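Local atomic coordinates of lombricine kinase (PDB entry 3JPZ), a protein that catalyses the reversible transfer of a phosphoryl group between ATP and the guanidino compound lombricine, as a member of the phosphagen kinase family. Residues 60-65 with 267-272; 122-127 with 219-224; 179-184 with 200-205; 277-282 with 322-327. All coordinates share one frame; numbering follows the deposited sequence. Where two conformers were deposited one is given.

Contact 1. Residues 60-65 with 267-272; sequences GLIAGD and LCACPS
Ile62 and Ala63 meet Ala269 across two loop segments that share one backbone hydrogen bond. Ala63 N gives its hydrogen to Ala269 O at 2.9 Å, almost straight at 173°, the donor lying a little off the carbonyl plane. The same oxygen is approached by Ile62 CA at 3.5 Å, a CH...O contact, so two neighbouring residues of 60-65 close on one carbonyl. Ile62 reaches across with its longer branch: CG1 stands anti to the backbone N (chi1 -173°), and this lays it beside Ala269 CB, 3.6 Å away, with CD1 continuing past the same methyl. Its CG2 takes the more hindered place between the backbone N and the carbonyl carbon. From the other segment, Ala269 CB pushes in between Ile62 CG1 and the carbonyl oxygen of Ala63, 3.6 Å from Ala63 O. In phosphagen kinases a small, mainly helical N-terminal domain packs against a larger domain built on an antiparallel sheet; here a loop between helices 44-53 and 68-71 of the former is fastened to the loop preceding strand 279-285 of the latter. Further along, Pro271 turns its ring toward Leu61: CD lies 3.2 Å from Leu61 O, and CG is 4.2 Å from Leu61 CD2. The Leu61 side chain also packs on Leu75, Phe76 and Val79 of helix 73-83. Tyr69 OH hydrogen-bonds to Cys268 O, and His84 NE2 to Pro271 O, adding polar ties from the N-terminal side to the carbonyls of 267-272.

Contact 2. Residues 122-127 with 219-224; sequences RGIRGL and EDHMRV
His221 is gripped at its ring edge by the segment 122-127. Ile124 N donates to His221 ND1 at 3.0 Å and 171°, only 7° out of the ring plane, while Leu127 O lies near that plane beside His221 CE1, 3.3 Å off. With CG anti to the carbonyl carbon (chi1 -73°), the imidazole reaches along this segment, and NE2 finds its own acceptor in Cys128 O. Next to it the backbones pair: Arg122 and Met222 form an antiparallel hydrogen-bonded bridge, Arg122 N to Met222 O at 2.7 Å and Met222 N to Arg122 O at 3.1 Å. A water accepts from His221 N and donates to Arg122 O, so that carbonyl takes two donors. Met222 bends at its last torsion to bring CE to 3.6 Å from Arg122 CB. Farther out, a type II turn from Ile124 to Leu127 shapes the loop, and on the other segment Asp220 OD2 holds NH1 of Arg223, an ADP-binding residue, at 2.6 Å. Because ND1 accepts from a backbone N-H while NE2 donates to a carbonyl, the ring is consistent with a neutral imidazole protonated on NE2, its rotation fixed by both bonds.

Contact 3. Residues 179-184 with 200-205; sequences FLFQKP and DARGIW
The backbones run well apart, the nearest CA atoms, Leu180 and Ile204, being 7.2 Å from each other, so the gap between loop 179-184 and the start of strand 203-207 is bridged by side chains. Ile204 points into the loop and uses both of its branches. CG1 is anti to the carbonyl carbon (chi1 -59°), and with the chain extended at chi2 this brings CD1 against the backbone at Phe179 and Leu180: Ile204 CD1 lies 3.3 Å from Phe179 O and 3.7 Å from Leu180 CD1. CG2 also faces Phe179, near its O and CB. The Leu180 and Ile204 side chains cross at about a right angle, although Leu180 leaves its CA on the side away from the strand. Phe181 fills the gap beside Ile204. Its CG sits between the backbone N and the carbonyl carbon (chi1 64°), and the ring reaches the strand, with Gly203 O near its plane, 3.2 Å from Phe181 CE2. Ile204 CG1 approaches Phe181 CE2 obliquely at 3.4 Å, and Arg202 CB meets the ring edge 4.0 Å from Phe181 CZ. Arg202 then leads off, bent at chi2, and sends NE to Asn217 O and NH1 to Asp200 O. Trp215 of strand 212-216 meets the Phe181 ring and donates through NE1 to Phe179 O. The loop follows helix 168-176 and lies against strands 203-207 and 212-216 of the large sheet. Across the two segments the chemistry is apolar: the aromatic C-H edge toward Gly203 O gives at most a weak electrostatic attraction, and cohesion rests mainly on the burial of Ile204 and Phe181.

Contact 4. Residues 277-282 with 322-327; sequences GLRASV and DISNAA
The guanidinium of Arg279 has the carboxylate of Asp322 at its edge; in the conformer given, Ser324 OG lies over one face, offset toward the rim, a position made less sure by a second conformer of the serine. Arg279 NH2 makes a salt bridge to Asp322 OD1 at 2.9 Å, reaching that oxygen from above the carboxylate plane; the two planes are 47° apart. The arginine chain is extended from CG to NE, running along strand 322-325 to reach the acid. At the other end the amide of Asn325 is the second flat group, and it grips the backbone twice: Asn325 OD1 accepts from Ala280 N at 2.8 Å, in the carbonyl plane, and Asn325 ND2 donates to Leu278 O at 2.9 Å, close to the amide plane. With CG between the backbone N and the carbonyl carbon (chi1 54°), the amide turns toward the backbone of 278-280 and continues the pairing there. Backbone bonds join Val282 and Ile323 in both directions, while Ser281 and Ser324 form the non-hydrogen-bonded pair. Arg279 and Ser281 are ADP-binding residues of this protein, though no nucleotide is bound to this chain, so the Asp322 contact probably orients a nucleotide-site arginine. Strand 279-285 lies between strands 113-122 and 320-325 of the antiparallel sheet, strand 304-307 follows beyond, and helix 333-355 packs on Leu278, Ala280 and Asn325 through Phe336 and Leu340.

How the contacts relate
From the N terminus, 60-65 opens the longest loop, which closes at 267-272 as contact 1 and joins the N-terminal domain to the catalytic one. Within that span, contact 2 runs from 122-127 to 219-224, tying the end of strand 113-122 to strand 222-229, and contact 3, from 179-184 to 200-205, is enclosed in turn, joining a loop to strand 203-207. Contact 4 follows in series, pairing strands 279-285 and 320-325. None of the loops cross. Contacts 1 and 2 touch where Cys268 packs on Asp220, their centres about 12 Å apart. Contacts 2, 3 and 4 all reach the same antiparallel sheet.

Contact 1. Residues 60-65 with 267-272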
loop_
_atom_site.group_PDB
_atom_site.type_symbol
_atom_site.label_atom_id
_atom_site.label_comp_id
_atom_site.label_asym_id
_atom_site.label_seq_id
_atom_site.Cartn_x
_atom_site.Cartn_y
_atom_site.Cartn_z
ATOM N N GLY A 60 -8.330 1.782 -12.982
ATOM C CA GLY A 60 -8.726 1.895 -11.591
ATOM C C GLY A 60 -9.636 0.781 -11.114
ATOM O O GLY A 60 -10.079 0.779 -9.965
ATOM N N LEU A 61 -9.931 -0.160 -12.001
ATOM C CA LEU A 61 -10.820 -1.268 -11.672
ATOM C C LEU A 61 -10.040 -2.569 -11.623
ATOM O O LEU A 61 -9.247 -2.855 -12.508
ATOM C CB LEU A 61 -11.940 -1.380 -12.706
ATOM C CG LEU A 61 -12.948 -2.500 -12.464
ATOM C CD1 LEU A 61 -13.707 -2.240 -11.173
ATOM C CD2 LEU A 61 -13.907 -2.636 -13.638
ATOM N N ILE A 62 -10.276 -3.372 -10.595
ATOM C CA ILE A 62 -9.583 -4.643 -10.478
ATOM C C ILE A 62 -10.465 -5.687 -9.796
ATOM O O ILE A 62 -11.182 -5.391 -8.850
ATOM C CB ILE A 62 -8.256 -4.478 -9.720
ATOM C CG1 ILE A 62 -7.462 -5.785 -9.757
ATOM C CG2 ILE A 62 -8.522 -4.022 -8.293
ATOM C CD1 ILE A 62 -5.985 -5.618 -9.471
ATOM N N ALA A 63 -10.435 -6.907 -10.314
ATOM C CA ALA A 63 -11.233 -7.981 -9.751
ATOM C C ALA A 63 -10.547 -8.533 -8.525
ATOM O O ALA A 63 -9.345 -8.794 -8.536
ATOM C CB ALA A 63 -11.449 -9.085 -10.789
ATOM N N GLY A 64 -11.311 -8.692 -7.455
ATOM C CA GLY A 64 -10.822 -9.419 -6.305
ATOM C C GLY A 64 -10.875 -10.910 -6.579
ATOM O O GLY A 64 -10.140 -11.696 -5.981
ATOM N N ASP A 65 -11.758 -11.301 -7.487
ATOM C CA ASP A 65 -11.943 -12.706 -7.820
ATOM C C ASP A 65 -12.718 -12.865 -9.127
ATOM O O ASP A 65 -13.169 -11.885 -9.716
ATOM C CB ASP A 65 -12.639 -13.450 -6.672
ATOM C CG ASP A 65 -14.093 -13.015 -6.455
ATOM O OD1 ASP A 65 -14.585 -12.101 -7.148
ATOM O OD2 ASP A 65 -14.757 -13.607 -5.572
ATOM N N LEU A 267 -9.691 -14.991 -17.764
ATOM C CA LEU A 267 -9.974 -13.989 -16.762
ATOM C C LEU A 267 -8.721 -13.668 -15.975
ATOM O O LEU A 267 -7.962 -14.554 -15.592
ATOM C CB LEU A 267 -11.084 -14.480 -15.835
ATOM C CG LEU A 267 -12.461 -14.603 -16.490
ATOM C CD1 LEU A 267 -13.340 -15.564 -15.703
ATOM C CD2 LEU A 267 -13.132 -13.240 -16.620
ATOM N N CYS A 268 -8.514 -12.378 -15.749
ATOM C CA CYS A 268 -7.409 -11.890 -14.946
ATOM C C CYS A 268 -7.962 -10.762 -14.085
ATOM O O CYS A 268 -9.086 -10.333 -14.291
ATOM C CB CYS A 268 -6.305 -11.378 -15.858
ATOM S SG CYS A 268 -6.931 -10.189 -17.052
ATOM N N ALA A 269 -7.190 -10.281 -13.121
ATOM C CA ALA A 269 -7.705 -9.290 -12.190
ATOM C C ALA A 269 -7.872 -7.953 -12.895
ATOM O O ALA A 269 -8.842 -7.246 -12.666
ATOM C CB ALA A 269 -6.786 -9.152 -10.993
ATOM N N CYS A 270 -6.933 -7.610 -13.762
ATOM C CA CYS A 270 -7.015 -6.339 -14.470
ATOM C C CYS A 270 -7.694 -6.535 -15.813
ATOM O O CYS A 270 -7.256 -7.354 -16.619
ATOM C CB CYS A 270 -5.646 -5.727 -14.679
ATOM S SG CYS A 270 -5.697 -4.136 -15.574
ATOM N N PRO A 271 -8.768 -5.771 -16.057
ATOM C CA PRO A 271 -9.573 -5.866 -17.278
ATOM C C PRO A 271 -8.751 -5.616 -18.536
ATOM O O PRO A 271 -9.147 -6.042 -19.616
ATOM C CB PRO A 271 -10.621 -4.760 -17.097
ATOM C CG PRO A 271 -10.679 -4.525 -15.622
ATOM C CD PRO A 271 -9.281 -4.740 -15.139
ATOM N N SER A 272 -7.617 -4.939 -18.390
ATOM C CA SER A 272 -6.766 -4.631 -19.526
ATOM C C SER A 272 -6.242 -5.910 -20.157
ATOM O O SER A 272 -5.928 -5.938 -21.338
ATOM C CB SER A 272 -5.585 -3.775 -19.081
ATOM O OG SER A 272 -4.690 -4.532 -18.287
#

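Contact 2. Residues 122-127 with 219-224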
loop_
_atom_site.group_PDB
_atom_site.type_symbol
_atom_site.label_atom_id
_atom_site.label_comp_id
_atom_site.label_asym_id
_atom_site.label_seq_id
_atom_site.Cartn_x
_atom_site.Cartn_y
_atom_site.Cartn_z
ATOM N N ARG A 122 -2.628 -16.492 -16.314
ATOM C CA ARG A 122 -3.712 -17.405 -16.023
ATOM C C ARG A 122 -4.092 -17.250 -14.565
ATOM O O ARG A 122 -3.227 -17.063 -13.710
ATOM C CB ARG A 122 -3.293 -18.840 -16.325
ATOM C CG ARG A 122 -3.115 -19.117 -17.816
ATOM C CD ARG A 122 -4.442 -19.052 -18.548
ATOM N NE ARG A 122 -4.316 -19.379 -19.965
ATOM C CZ ARG A 122 -4.039 -18.493 -20.918
ATOM N NH1 ARG A 122 -3.861 -17.220 -20.610
ATOM N NH2 ARG A 122 -3.943 -18.877 -22.185
ATOM N N GLY A 123 -5.392 -17.282 -14.301
ATOM C CA GLY A 123 -5.896 -17.434 -12.950
ATOM C C GLY A 123 -6.269 -18.886 -12.710
ATOM O O GLY A 123 -6.561 -19.620 -13.652
ATOM N N ILE A 124 -6.237 -19.308 -11.451
ATOM C CA ILE A 124 -6.642 -20.659 -11.084
ATOM C C ILE A 124 -8.050 -20.602 -10.502
ATOM O O ILE A 124 -8.278 -19.977 -9.470
ATOM C CB ILE A 124 -5.662 -21.261 -10.062
ATOM C CG1 ILE A 124 -4.212 -21.100 -10.548
ATOM C CG2 ILE A 124 -5.982 -22.729 -9.802
ATOM C CD1 ILE A 124 -3.920 -21.762 -11.892
ATOM N N ARG A 125 -9.005 -21.229 -11.177
ATOM C CA ARG A 125 -10.405 -21.132 -10.778
ATOM C C ARG A 125 -10.600 -21.636 -9.352
ATOM O O ARG A 125 -9.948 -22.588 -8.921
ATOM C CB ARG A 125 -11.305 -21.901 -11.749
ATOM C CG ARG A 125 -12.771 -21.930 -11.341
ATOM C CD ARG A 125 -13.665 -22.278 -12.516
ATOM N NE ARG A 125 -13.758 -21.179 -13.472
ATOM C CZ ARG A 125 -14.182 -21.308 -14.724
ATOM N NH1 ARG A 125 -14.554 -22.491 -15.190
ATOM N NH2 ARG A 125 -14.235 -20.252 -15.516
ATOM N N GLY A 126 -11.489 -20.971 -8.623
ATOM C CA GLY A 126 -11.740 -21.290 -7.234
ATOM C C GLY A 126 -10.968 -20.417 -6.261
ATOM O O GLY A 126 -11.226 -20.466 -5.058
ATOM N N LEU A 127 -10.038 -19.608 -6.767
ATOM C CA LEU A 127 -9.125 -18.878 -5.897
ATOM C C LEU A 127 -9.049 -17.389 -6.227
ATOM O O LEU A 127 -8.940 -16.995 -7.389
ATOM C CB LEU A 127 -7.733 -19.478 -5.985
ATOM C CG LEU A 127 -7.662 -20.963 -5.618
ATOM C CD1 LEU A 127 -6.321 -21.535 -6.011
ATOM C CD2 LEU A 127 -7.914 -21.155 -4.137
ATOM N N GLU A 219 1.706 -10.527 -10.447
ATOM C CA GLU A 219 0.497 -9.778 -10.791
ATOM C C GLU A 219 -0.682 -10.718 -11.011
ATOM O O GLU A 219 -1.806 -10.437 -10.603
ATOM C CB GLU A 219 0.742 -8.939 -12.047
ATOM C CG GLU A 219 -0.473 -8.180 -12.543
ATOM C CD GLU A 219 -0.121 -7.148 -13.607
ATOM O OE1 GLU A 219 -1.051 -6.644 -14.271
ATOM O OE2 GLU A 219 1.082 -6.845 -13.781
ATOM N N ASP A 220 -0.403 -11.837 -11.666
ATOM C CA ASP A 220 -1.395 -12.871 -11.920
ATOM C C ASP A 220 -1.003 -14.085 -11.092
ATOM O O ASP A 220 0.096 -14.135 -10.546
ATOM C CB ASP A 220 -1.423 -13.231 -13.408
ATOM C CG ASP A 220 -1.776 -12.040 -14.291
ATOM O OD1 ASP A 220 -2.886 -11.489 -14.141
ATOM O OD2 ASP A 220 -0.945 -11.656 -15.141
ATOM N N HIS A 221 -1.890 -15.064 -10.976
ATOM C CA HIS A 221 -1.505 -16.287 -10.300
ATOM C C HIS A 221 -0.318 -16.859 -11.052
ATOM O O HIS A 221 0.732 -17.129 -10.474
ATOM C CB HIS A 221 -2.647 -17.309 -10.259
ATOM C CG HIS A 221 -3.744 -16.956 -9.306
ATOM N ND1 HIS A 221 -5.048 -17.360 -9.494
ATOM C CD2 HIS A 221 -3.736 -16.233 -8.163
ATOM C CE1 HIS A 221 -5.795 -16.902 -8.506
ATOM N NE2 HIS A 221 -5.023 -16.215 -7.684
ATOM N N MET A 222 -0.487 -17.019 -12.357
ATOM C CA MET A 222 0.542 -17.599 -13.196
ATOM C C MET A 222 0.778 -16.743 -14.428
ATOM O O MET A 222 -0.110 -16.574 -15.250
ATOM C CB MET A 222 0.133 -18.997 -13.640
ATOM C CG MET A 222 1.219 -19.743 -14.375
ATOM S SD MET A 222 0.743 -21.440 -14.712
ATOM C CE MET A 222 -0.591 -21.168 -15.882
ATOM N N ARG A 223 1.986 -16.215 -14.541
ATOM C CA ARG A 223 2.393 -15.457 -15.712
ATOM C C ARG A 223 3.301 -16.352 -16.521
ATOM O O ARG A 223 4.380 -16.717 -16.069
ATOM C CB ARG A 223 3.131 -14.190 -15.300
ATOM C CG ARG A 223 4.048 -13.617 -16.381
ATOM C CD ARG A 223 3.309 -12.714 -17.351
ATOM N NE ARG A 223 3.462 -11.303 -17.001
ATOM C CZ ARG A 223 2.653 -10.631 -16.188
ATOM N NH1 ARG A 223 1.614 -11.230 -15.626
ATOM N NH2 ARG A 223 2.886 -9.350 -15.938
ATOM N N VAL A 224 2.858 -16.721 -17.713
ATOM C CA VAL A 224 3.608 -17.651 -18.546
ATOM C C VAL A 224 4.313 -16.904 -19.663
ATOM O O VAL A 224 3.687 -16.168 -20.417
ATOM C CB VAL A 224 2.679 -18.705 -19.145
ATOM C CG1 VAL A 224 3.408 -19.541 -20.170
ATOM C CG2 VAL A 224 2.091 -19.581 -18.036
HETATM O O HOH W 1 -4.386 -14.503 -12.161
#

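Contact 3. Residues 179-184 with 200-205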
loop_
_atom_site.group_PDB
_atom_site.type_symbol
_atom_site.label_atom_id
_atom_site.label_comp_id
_atom_site.label_asym_id
_atom_site.label_seq_id
_atom_site.Cartn_x
_atom_site.Cartn_y
_atom_site.Cartn_z
ATOM N N PHE A 179 14.922 -12.994 -15.564
ATOM C CA PHE A 179 13.799 -13.818 -15.122
ATOM C C PHE A 179 13.229 -13.375 -13.777
ATOM O O PHE A 179 12.281 -13.973 -13.275
ATOM C CB PHE A 179 14.246 -15.272 -14.949
ATOM C CG PHE A 179 14.388 -16.034 -16.230
ATOM C CD1 PHE A 179 14.002 -15.488 -17.440
ATOM C CD2 PHE A 179 14.880 -17.327 -16.210
ATOM C CE1 PHE A 179 14.132 -16.212 -18.611
ATOM C CE2 PHE A 179 15.006 -18.055 -17.377
ATOM C CZ PHE A 179 14.632 -17.499 -18.574
ATOM N N LEU A 180 13.821 -12.359 -13.170
ATOM C CA LEU A 180 13.418 -11.982 -11.826
ATOM C C LEU A 180 12.286 -10.974 -11.834
ATOM O O LEU A 180 12.230 -10.096 -12.692
ATOM C CB LEU A 180 14.597 -11.385 -11.058
ATOM C CG LEU A 180 14.319 -11.170 -9.571
ATOM C CD1 LEU A 180 14.523 -12.468 -8.806
ATOM C CD2 LEU A 180 15.197 -10.062 -9.008
ATOM N N PHE A 181 11.385 -11.110 -10.868
ATOM C CA PHE A 181 10.418 -10.061 -10.579
ATOM C C PHE A 181 10.575 -9.602 -9.131
ATOM O O PHE A 181 10.985 -10.374 -8.259
ATOM C CB PHE A 181 8.984 -10.510 -10.875
ATOM C CG PHE A 181 8.488 -11.647 -10.006
ATOM C CD1 PHE A 181 7.826 -11.388 -8.825
ATOM C CD2 PHE A 181 8.654 -12.964 -10.399
ATOM C CE1 PHE A 181 7.350 -12.426 -8.032
ATOM C CE2 PHE A 181 8.175 -14.006 -9.620
ATOM C CZ PHE A 181 7.527 -13.737 -8.433
ATOM N N GLN A 182 10.255 -8.335 -8.897
ATOM C CA GLN A 182 10.456 -7.687 -7.608
ATOM C C GLN A 182 9.092 -7.396 -6.999
ATOM O O GLN A 182 8.077 -7.499 -7.678
ATOM C CB GLN A 182 11.196 -6.363 -7.803
ATOM C CG GLN A 182 12.447 -6.441 -8.665
ATOM C CD GLN A 182 13.699 -6.672 -7.846
ATOM O OE1 GLN A 182 13.792 -7.639 -7.091
ATOM N NE2 GLN A 182 14.673 -5.781 -7.994
ATOM N N LYS A 183 9.058 -7.021 -5.726
ATOM C CA LYS A 183 7.811 -6.550 -5.147
ATOM C C LYS A 183 7.297 -5.400 -6.012
ATOM O O LYS A 183 8.005 -4.425 -6.258
ATOM C CB LYS A 183 8.003 -6.100 -3.698
ATOM C CG LYS A 183 6.686 -5.763 -2.985
ATOM C CD LYS A 183 6.829 -5.729 -1.466
ATOM C CE LYS A 183 5.572 -5.176 -0.784
ATOM N NZ LYS A 183 5.802 -4.848 0.655
ATOM N N PRO A 184 6.074 -5.527 -6.521
ATOM C CA PRO A 184 5.567 -4.422 -7.339
ATOM C C PRO A 184 5.321 -3.162 -6.516
ATOM O O PRO A 184 4.967 -3.247 -5.345
ATOM C CB PRO A 184 4.271 -4.979 -7.914
ATOM C CG PRO A 184 4.457 -6.466 -7.892
ATOM C CD PRO A 184 5.275 -6.750 -6.674
ATOM N N ASP A 200 5.794 -14.284 0.270
ATOM C CA ASP A 200 5.210 -15.581 0.570
ATOM C C ASP A 200 4.411 -16.121 -0.618
ATOM O O ASP A 200 3.512 -15.451 -1.133
ATOM C CB ASP A 200 4.301 -15.461 1.785
ATOM C CG ASP A 200 3.833 -16.801 2.282
ATOM O OD1 ASP A 200 3.333 -17.601 1.462
ATOM O OD2 ASP A 200 3.975 -17.046 3.490
ATOM N N ALA A 201 4.759 -17.330 -1.052
ATOM C CA ALA A 201 4.079 -17.995 -2.162
ATOM C C ALA A 201 4.309 -17.284 -3.500
ATOM O O ALA A 201 3.513 -17.420 -4.424
ATOM C CB ALA A 201 2.591 -18.123 -1.877
ATOM N N ARG A 202 5.391 -16.523 -3.596
ATOM C CA ARG A 202 5.830 -15.978 -4.884
ATOM C C ARG A 202 6.999 -16.806 -5.356
ATOM O O ARG A 202 7.793 -17.270 -4.541
ATOM C CB ARG A 202 6.282 -14.527 -4.756
ATOM C CG ARG A 202 5.165 -13.532 -4.854
ATOM C CD ARG A 202 4.167 -13.736 -3.731
ATOM N NE ARG A 202 3.133 -12.715 -3.778
ATOM C CZ ARG A 202 2.559 -12.166 -2.714
ATOM N NH1 ARG A 202 2.912 -12.540 -1.495
ATOM N NH2 ARG A 202 1.637 -11.230 -2.877
ATOM N N GLY A 203 7.116 -17.003 -6.660
ATOM C CA GLY A 203 8.235 -17.761 -7.175
ATOM C C GLY A 203 8.455 -17.642 -8.662
ATOM O O GLY A 203 7.621 -17.128 -9.406
ATOM N N ILE A 204 9.612 -18.133 -9.081
ATOM C CA ILE A 204 9.992 -18.154 -10.473
ATOM C C ILE A 204 10.323 -19.581 -10.853
ATOM O O ILE A 204 11.180 -20.208 -10.239
ATOM C CB ILE A 204 11.232 -17.290 -10.709
ATOM C CG1 ILE A 204 10.960 -15.843 -10.282
ATOM C CG2 ILE A 204 11.653 -17.371 -12.166
ATOM C CD1 ILE A 204 12.212 -14.997 -10.149
ATOM N N TRP A 205 9.628 -20.097 -11.856
ATOM C CA TRP A 205 9.938 -21.395 -12.425
ATOM C C TRP A 205 10.411 -21.166 -13.844
ATOM O O TRP A 205 9.998 -20.208 -14.490
ATOM C CB TRP A 205 8.694 -22.279 -12.438
ATOM C CG TRP A 205 8.912 -23.665 -12.982
ATOM C CD1 TRP A 205 9.156 -24.798 -12.258
ATOM C CD2 TRP A 205 8.887 -24.069 -14.357
ATOM N NE1 TRP A 205 9.288 -25.877 -13.096
ATOM C CE2 TRP A 205 9.126 -25.458 -14.389
ATOM C CE3 TRP A 205 8.686 -23.392 -15.566
ATOM C CZ2 TRP A 205 9.176 -26.177 -15.576
ATOM C CZ3 TRP A 205 8.734 -24.109 -16.739
ATOM C CH2 TRP A 205 8.978 -25.486 -16.739
#

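Contact 4. Residues 277-282 with 322-327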
loop_
_atom_site.group_PDB
_atom_site.type_symbol
_atom_site.label_atom_id
_atom_site.label_comp_id
_atom_site.label_asym_id
_atom_site.label_seq_id
_atom_site.Cartn_x
_atom_site.Cartn_y
_atom_site.Cartn_z
ATOM N N GLY A 277 -5.034 -11.912 -22.855
ATOM C CA GLY A 277 -3.977 -11.347 -22.039
ATOM C C GLY A 277 -2.640 -11.606 -22.709
ATOM O O GLY A 277 -1.620 -11.758 -22.051
ATOM N N LEU A 278 -2.641 -11.649 -24.036
ATOM C CA LEU A 278 -1.455 -12.072 -24.769
ATOM C C LEU A 278 -0.562 -10.909 -25.167
ATOM O O LEU A 278 -0.995 -9.979 -25.847
ATOM C CB LEU A 278 -1.829 -12.824 -26.039
ATOM C CG LEU A 278 -0.585 -13.410 -26.715
ATOM C CD1 LEU A 278 -0.621 -14.926 -26.664
ATOM C CD2 LEU A 278 -0.449 -12.937 -28.139
ATOM N N ARG A 279 0.703 -10.995 -24.773
ATOM C CA ARG A 279 1.700 -10.031 -25.201
ATOM C C ARG A 279 2.754 -10.763 -26.002
ATOM O O ARG A 279 3.644 -11.398 -25.442
ATOM C CB ARG A 279 2.348 -9.336 -24.010
ATOM C CG ARG A 279 3.156 -8.125 -24.414
ATOM C CD ARG A 279 3.986 -7.563 -23.275
ATOM N NE ARG A 279 4.567 -6.273 -23.641
ATOM C CZ ARG A 279 5.749 -6.115 -24.233
ATOM N NH1 ARG A 279 6.499 -7.165 -24.524
ATOM N NH2 ARG A 279 6.187 -4.899 -24.526
ATOM N N ALA A 280 2.607 -10.696 -27.319
ATOM C CA ALA A 280 3.579 -11.225 -28.257
ATOM C C ALA A 280 4.475 -10.073 -28.672
ATOM O O ALA A 280 4.000 -9.013 -29.098
ATOM C CB ALA A 280 2.873 -11.824 -29.468
ATOM N N SER A 281 5.775 -10.278 -28.539
ATOM C CA SER A 281 6.734 -9.223 -28.813
ATOM C C SER A 281 7.945 -9.775 -29.537
ATOM O O SER A 281 8.227 -10.975 -29.481
ATOM C CB SER A 281 7.176 -8.562 -27.506
ATOM O OG SER A 281 7.749 -9.518 -26.633
ATOM N N VAL A 282 8.644 -8.892 -30.239
ATOM C CA VAL A 282 9.976 -9.176 -30.719
ATOM C C VAL A 282 10.834 -8.001 -30.302
ATOM O O VAL A 282 10.326 -6.912 -30.029
ATOM C CB VAL A 282 10.078 -9.259 -32.250
ATOM C CG1 VAL A 282 9.119 -10.265 -32.815
ATOM C CG2 VAL A 282 9.872 -7.869 -32.865
ATOM N N ASP A 322 11.329 -2.944 -28.688
ATOM C CA ASP A 322 10.390 -3.967 -28.317
ATOM C C ASP A 322 9.056 -3.624 -28.962
ATOM O O ASP A 322 8.460 -2.584 -28.685
ATOM C CB ASP A 322 10.238 -4.037 -26.809
ATOM C CG ASP A 322 9.247 -5.087 -26.387
ATOM O OD1 ASP A 322 8.057 -4.970 -26.761
ATOM O OD2 ASP A 322 9.662 -6.038 -25.703
ATOM N N ILE A 323 8.612 -4.509 -29.837
ATOM C CA ILE A 323 7.405 -4.305 -30.612
ATOM C C ILE A 323 6.463 -5.437 -30.257
ATOM O O ILE A 323 6.846 -6.609 -30.264
ATOM C CB ILE A 323 7.722 -4.290 -32.100
ATOM C CG1 ILE A 323 8.604 -3.079 -32.417
ATOM C CG2 ILE A 323 6.446 -4.272 -32.936
ATOM C CD1 ILE A 323 7.863 -1.782 -32.567
ATOM N N SER A 324 5.224 -5.076 -29.954
ATOM C CA SER A 324 4.246 -6.034 -29.476
ATOM C C SER A 324 2.877 -5.714 -30.050
ATOM O O SER A 324 2.662 -4.641 -30.616
ATOM C CB SER A 324 4.183 -6.003 -27.949
ATOM O OG SER A 324 3.925 -4.689 -27.479
ATOM N N ASN A 325 1.954 -6.656 -29.922
ATOM C CA ASN A 325 0.578 -6.371 -30.256
ATOM C C ASN A 325 0.035 -5.443 -29.185
ATOM O O ASN A 325 0.411 -5.551 -28.016
ATOM C CB ASN A 325 -0.247 -7.649 -30.363
ATOM C CG ASN A 325 -0.150 -8.506 -29.131
ATOM O OD1 ASN A 325 0.923 -8.962 -28.766
ATOM N ND2 ASN A 325 -1.280 -8.749 -28.494
ATOM N N ALA A 326 -0.820 -4.514 -29.591
ATOM C CA ALA A 326 -1.381 -3.517 -28.685
ATOM C C ALA A 326 -2.637 -4.035 -27.980
ATOM O O ALA A 326 -2.829 -3.804 -26.786
ATOM C CB ALA A 326 -1.690 -2.226 -29.457
ATOM N N ALA A 327 -3.484 -4.731 -28.724
ATOM C CA ALA A 327 -4.770 -5.208 -28.214
ATOM C C ALA A 327 -4.645 -6.542 -27.481
ATOM O O ALA A 327 -3.604 -7.176 -27.508
ATOM C CB ALA A 327 -5.753 -5.332 -29.345
HETATM O O HOH W 2 10.193 -8.896 -26.793
#